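Local coordinates for protein Nrps/pks (Streptomyces albus, PDB 4OPF) that probably catalyses decarboxylative Claisen condensation of an acyl chain with a malonyl-type extender, as a ketosynthase domain of the AT-less type I oxazolomycin synthase, at residues D8-G20 / L83-A95. Numbering follows the deposited sequence.
Sequences DIAVVGMSGRFPG and LLLEETLFAFCDA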
loop_
_atom_site.group_PDB
_atom_site.type_symbol
_atom_site.label_atom_id
_atom_site.label_comp_id
_atom_site.label_asym_id
_atom_site.label_seq_id
_atom_site.Cartn_x
_atom_site.Cartn_y
_atom_site.Cartn_z
ATOM N N ASP A 8 11.827 7.747 14.400
ATOM C CA ASP A 8 12.288 8.904 13.615
ATOM C C ASP A 8 12.901 8.472 12.268
ATOM O O ASP A 8 13.811 7.652 12.224
ATOM C CB ASP A 8 13.373 9.609 14.413
ATOM C CG ASP A 8 12.817 10.434 15.638
ATOM O OD1 ASP A 8 11.703 10.966 15.594
ATOM O OD2 ASP A 8 13.568 10.596 16.603
ATOM N N ILE A 9 12.476 9.079 11.190
ATOM C CA ILE A 9 12.954 8.671 9.873
ATOM C C ILE A 9 13.614 9.865 9.240
ATOM O O ILE A 9 12.974 10.891 9.117
ATOM C CB ILE A 9 11.770 8.177 9.052
ATOM C CG1 ILE A 9 11.276 6.832 9.574
ATOM C CG2 ILE A 9 12.098 8.058 7.568
ATOM C CD1 ILE A 9 9.837 6.560 9.124
ATOM N N ALA A 10 14.882 9.727 8.840
ATOM C CA ALA A 10 15.600 10.784 8.158
ATOM C C ALA A 10 15.292 10.843 6.661
ATOM O O ALA A 10 15.206 9.820 5.989
ATOM C CB ALA A 10 17.091 10.575 8.323
ATOM N N VAL A 11 15.130 12.053 6.151
ATOM C CA VAL A 11 15.148 12.306 4.728
ATOM C C VAL A 11 16.605 12.504 4.380
ATOM O O VAL A 11 17.157 13.517 4.754
ATOM C CB VAL A 11 14.372 13.566 4.409
ATOM C CG1 VAL A 11 14.423 13.849 2.914
ATOM C CG2 VAL A 11 12.949 13.392 4.880
ATOM N N VAL A 12 17.240 11.524 3.738
ATOM C CA VAL A 12 18.626 11.601 3.424
ATOM C C VAL A 12 18.918 12.053 2.011
ATOM O O VAL A 12 20.093 12.251 1.671
ATOM C CB VAL A 12 19.371 10.289 3.719
ATOM C CG1 VAL A 12 19.114 9.845 5.151
ATOM C CG2 VAL A 12 19.007 9.171 2.741
ATOM N N GLY A 13 17.897 12.215 1.180
ATOM C CA GLY A 13 18.112 12.743 -0.125
ATOM C C GLY A 13 16.803 13.087 -0.785
ATOM O O GLY A 13 15.765 12.498 -0.448
HETATM N N MSE A 14 16.839 14.047 -1.705
HETATM C CA MSE A 14 15.624 14.455 -2.356
HETATM C C MSE A 14 15.901 15.128 -3.650
HETATM O O MSE A 14 16.928 15.750 -3.823
HETATM C CB MSE A 14 14.833 15.409 -1.463
HETATM C CG MSE A 14 15.680 16.620 -1.040
HETATM SE SE MSE A 14 14.733 17.723 0.369
HETATM C CE MSE A 14 13.031 17.052 0.141
ATOM N N SER A 15 14.930 15.051 -4.530
ATOM C CA SER A 15 14.957 15.711 -5.801
ATOM C C SER A 15 13.548 15.977 -6.210
ATOM O O SER A 15 12.596 15.355 -5.717
ATOM C CB SER A 15 15.560 14.824 -6.866
ATOM O OG SER A 15 15.854 15.646 -8.014
ATOM N N GLY A 16 13.382 16.895 -7.127
ATOM C CA GLY A 16 12.059 17.166 -7.691
ATOM C C GLY A 16 12.030 18.226 -8.777
ATOM O O GLY A 16 13.034 18.869 -9.026
ATOM N N ARG A 17 10.872 18.375 -9.409
ATOM C CA ARG A 17 10.700 19.249 -10.540
ATOM C C ARG A 17 9.263 19.694 -10.534
ATOM O O ARG A 17 8.394 18.866 -10.448
ATOM C CB ARG A 17 10.993 18.434 -11.808
ATOM C CG ARG A 17 11.264 19.253 -12.994
ATOM C CD ARG A 17 11.664 18.469 -14.247
ATOM N NE ARG A 17 12.601 17.377 -13.954
ATOM C CZ ARG A 17 13.187 16.609 -14.905
ATOM N NH1 ARG A 17 14.015 15.632 -14.565
ATOM N NH2 ARG A 17 12.949 16.838 -16.214
ATOM N N PHE A 18 9.006 21.001 -10.615
ATOM C CA PHE A 18 7.649 21.551 -10.537
ATOM C C PHE A 18 7.531 22.717 -11.497
ATOM O O PHE A 18 8.532 23.196 -11.999
ATOM C CB PHE A 18 7.380 22.009 -9.092
ATOM C CG PHE A 18 7.435 20.892 -8.097
ATOM C CD1 PHE A 18 6.411 19.986 -8.022
ATOM C CD2 PHE A 18 8.534 20.716 -7.299
ATOM C CE1 PHE A 18 6.470 18.910 -7.143
ATOM C CE2 PHE A 18 8.605 19.657 -6.418
ATOM C CZ PHE A 18 7.566 18.734 -6.340
ATOM N N PRO A 19 6.307 23.151 -11.808
ATOM C CA PRO A 19 6.173 24.290 -12.717
ATOM C C PRO A 19 6.998 25.470 -12.233
ATOM O O PRO A 19 7.018 25.754 -11.057
ATOM C CB PRO A 19 4.669 24.580 -12.695
ATOM C CG PRO A 19 4.055 23.255 -12.350
ATOM C CD PRO A 19 5.003 22.623 -11.384
ATOM N N GLY A 20 7.736 26.082 -13.123
ATOM C CA GLY A 20 8.616 27.193 -12.811
ATOM C C GLY A 20 9.847 26.771 -12.037
ATOM O O GLY A 20 10.617 27.626 -11.625
ATOM N N LEU A 83 10.298 10.023 -16.271
ATOM C CA LEU A 83 10.598 11.114 -15.395
ATOM C C LEU A 83 10.981 10.648 -13.999
ATOM O O LEU A 83 11.866 11.220 -13.388
ATOM C CB LEU A 83 9.371 12.003 -15.307
ATOM C CG LEU A 83 9.441 13.286 -14.518
ATOM C CD1 LEU A 83 10.550 14.151 -15.007
ATOM C CD2 LEU A 83 8.107 14.034 -14.612
ATOM N N LEU A 84 10.278 9.657 -13.469
ATOM C CA LEU A 84 10.623 9.080 -12.172
ATOM C C LEU A 84 12.017 8.459 -12.164
ATOM O O LEU A 84 12.722 8.519 -11.156
ATOM C CB LEU A 84 9.645 7.990 -11.779
ATOM C CG LEU A 84 8.404 8.491 -11.100
ATOM C CD1 LEU A 84 7.524 7.266 -10.867
ATOM C CD2 LEU A 84 8.700 9.165 -9.749
ATOM N N LEU A 85 12.398 7.801 -13.258
ATOM C CA LEU A 85 13.755 7.244 -13.345
ATOM C C LEU A 85 14.840 8.345 -13.183
ATOM O O LEU A 85 15.788 8.184 -12.413
ATOM C CB LEU A 85 13.971 6.512 -14.689
ATOM C CG LEU A 85 13.296 5.136 -14.751
ATOM C CD1 LEU A 85 13.271 4.634 -16.179
ATOM C CD2 LEU A 85 14.084 4.150 -13.907
ATOM N N GLU A 86 14.663 9.444 -13.894
ATOM C CA GLU A 86 15.586 10.587 -13.776
ATOM C C GLU A 86 15.580 11.129 -12.380
ATOM O O GLU A 86 16.637 11.350 -11.797
ATOM C CB GLU A 86 15.236 11.781 -14.677
ATOM C CG GLU A 86 15.525 11.629 -16.108
ATOM C CD GLU A 86 15.383 12.932 -16.919
ATOM O OE1 GLU A 86 15.034 14.028 -16.378
ATOM O OE2 GLU A 86 15.618 12.844 -18.152
ATOM N N GLU A 87 14.407 11.431 -11.880
ATOM C CA GLU A 87 14.364 12.075 -10.566
ATOM C C GLU A 87 14.830 11.168 -9.447
ATOM O O GLU A 87 15.349 11.652 -8.459
ATOM C CB GLU A 87 12.993 12.587 -10.246
ATOM C CG GLU A 87 12.629 13.766 -11.101
ATOM C CD GLU A 87 13.555 14.975 -10.869
ATOM O OE1 GLU A 87 14.013 15.276 -9.716
ATOM O OE2 GLU A 87 13.826 15.618 -11.876
ATOM N N THR A 88 14.607 9.859 -9.558
ATOM C CA THR A 88 15.125 8.937 -8.542
ATOM C C THR A 88 16.650 8.950 -8.619
ATOM O O THR A 88 17.298 9.027 -7.575
ATOM C CB THR A 88 14.545 7.539 -8.704
ATOM O OG1 THR A 88 13.113 7.616 -8.586
ATOM C CG2 THR A 88 15.157 6.571 -7.690
ATOM N N LEU A 89 17.221 8.879 -9.824
ATOM C CA LEU A 89 18.648 9.023 -9.966
ATOM C C LEU A 89 19.142 10.315 -9.300
ATOM O O LEU A 89 20.143 10.284 -8.583
ATOM C CB LEU A 89 19.078 8.985 -11.410
ATOM C CG LEU A 89 20.561 9.229 -11.660
ATOM C CD1 LEU A 89 21.457 8.165 -11.012
ATOM C CD2 LEU A 89 20.773 9.295 -13.138
ATOM N N PHE A 90 18.447 11.424 -9.521
ATOM C CA PHE A 90 18.873 12.672 -8.945
ATOM C C PHE A 90 18.730 12.698 -7.426
ATOM O O PHE A 90 19.517 13.357 -6.734
ATOM C CB PHE A 90 18.134 13.869 -9.569
ATOM C CG PHE A 90 18.347 14.054 -11.060
ATOM C CD1 PHE A 90 19.421 13.519 -11.725
ATOM C CD2 PHE A 90 17.417 14.756 -11.794
ATOM C CE1 PHE A 90 19.577 13.682 -13.102
ATOM C CE2 PHE A 90 17.570 14.934 -13.179
ATOM C CZ PHE A 90 18.650 14.399 -13.824
ATOM N N ALA A 91 17.749 12.010 -6.871
ATOM C CA ALA A 91 17.651 11.936 -5.416
ATOM C C ALA A 91 18.795 11.143 -4.824
ATOM O O ALA A 91 19.321 11.499 -3.776
ATOM C CB ALA A 91 16.328 11.345 -4.994
ATOM N N PHE A 92 19.219 10.083 -5.490
ATOM C CA PHE A 92 20.386 9.330 -5.028
ATOM C C PHE A 92 21.652 10.191 -5.064
ATOM O O PHE A 92 22.460 10.146 -4.135
ATOM C CB PHE A 92 20.624 8.085 -5.877
ATOM C CG PHE A 92 19.556 7.038 -5.764
ATOM C CD1 PHE A 92 18.697 6.976 -4.713
ATOM C CD2 PHE A 92 19.417 6.107 -6.741
ATOM C CE1 PHE A 92 17.715 5.984 -4.598
ATOM C CE2 PHE A 92 18.469 5.072 -6.626
ATOM C CZ PHE A 92 17.618 5.018 -5.549
ATOM N N CYS A 93 21.838 10.924 -6.159
ATOM C CA CYS A 93 22.895 11.951 -6.254
ATOM C C CYS A 93 22.857 12.913 -5.058
ATOM O O CYS A 93 23.882 13.162 -4.419
ATOM C CB CYS A 93 22.736 12.769 -7.527
ATOM S SG CYS A 93 23.142 11.696 -8.947
ATOM N N ASP A 94 21.689 13.437 -4.764
ATOM C CA ASP A 94 21.571 14.415 -3.663
ATOM C C ASP A 94 21.981 13.791 -2.318
ATOM O O ASP A 94 22.578 14.461 -1.487
ATOM C CB ASP A 94 20.137 14.915 -3.553
ATOM C CG ASP A 94 19.932 15.880 -2.370
ATOM O OD1 ASP A 94 20.476 16.993 -2.441
ATOM O OD2 ASP A 94 19.233 15.511 -1.393
ATOM N N ALA A 95 21.641 12.511 -2.106
ATOM C CA ALA A 95 21.976 11.774 -0.884
ATOM C C ALA A 95 23.449 11.405 -0.807
ATOM O O ALA A 95 23.934 10.993 0.246
ATOM C CB ALA A 95 21.162 10.480 -0.786
HETATM O O HOH W 1 22.736 11.208 2.530
HETATM O O HOH W 2 13.429 15.060 -18.524
#
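Arg17 reaches from strand 9-17 onto helix 79-95 and holds two glutamates there. Its CG stands opposite the backbone N (chi1 -162°) and the chain kinks at chi3, which brings the guanidinium edge to both carboxylates. NE and NH1 both close on one oxygen of Glu87, OE2, with NH1 at 2.7 Å; the carboxylate is turned 76° from the guanidinium plane. NH1 also gives Glu86 OE1 an almost straight 2.6 Å bond, and here the two flat groups are nearly coplanar. A water bridges Arg17 NH2 and Glu86 OE1, while Leu83 CD1 sits over the centre of one guanidinium face, 3.6 Å from CZ. With a leucine in place of Arg17, Glu87 OE2 would probably lose both of these donors, and Glu86 would be left to its second partner, Arg428, with a like charge beside it. The other oxygen of Glu87, OE1, accepts from Ser15 OG at 2.5 Å, and that hydroxyl also touches Phe90 CB, near the edge of the ring. Farther along, Met14 N donates to Asp94 OD2 (2.8 Å), an oxygen shared with His246. Gly13 lets the backbones close in: a side chain there would clash with Ala95 CB. With Val12 it forms a classic beta bulge opposite Leu231, in a central strand of the mixed sheet packed against a helix, as in the layered thiolase fold of ketosynthases.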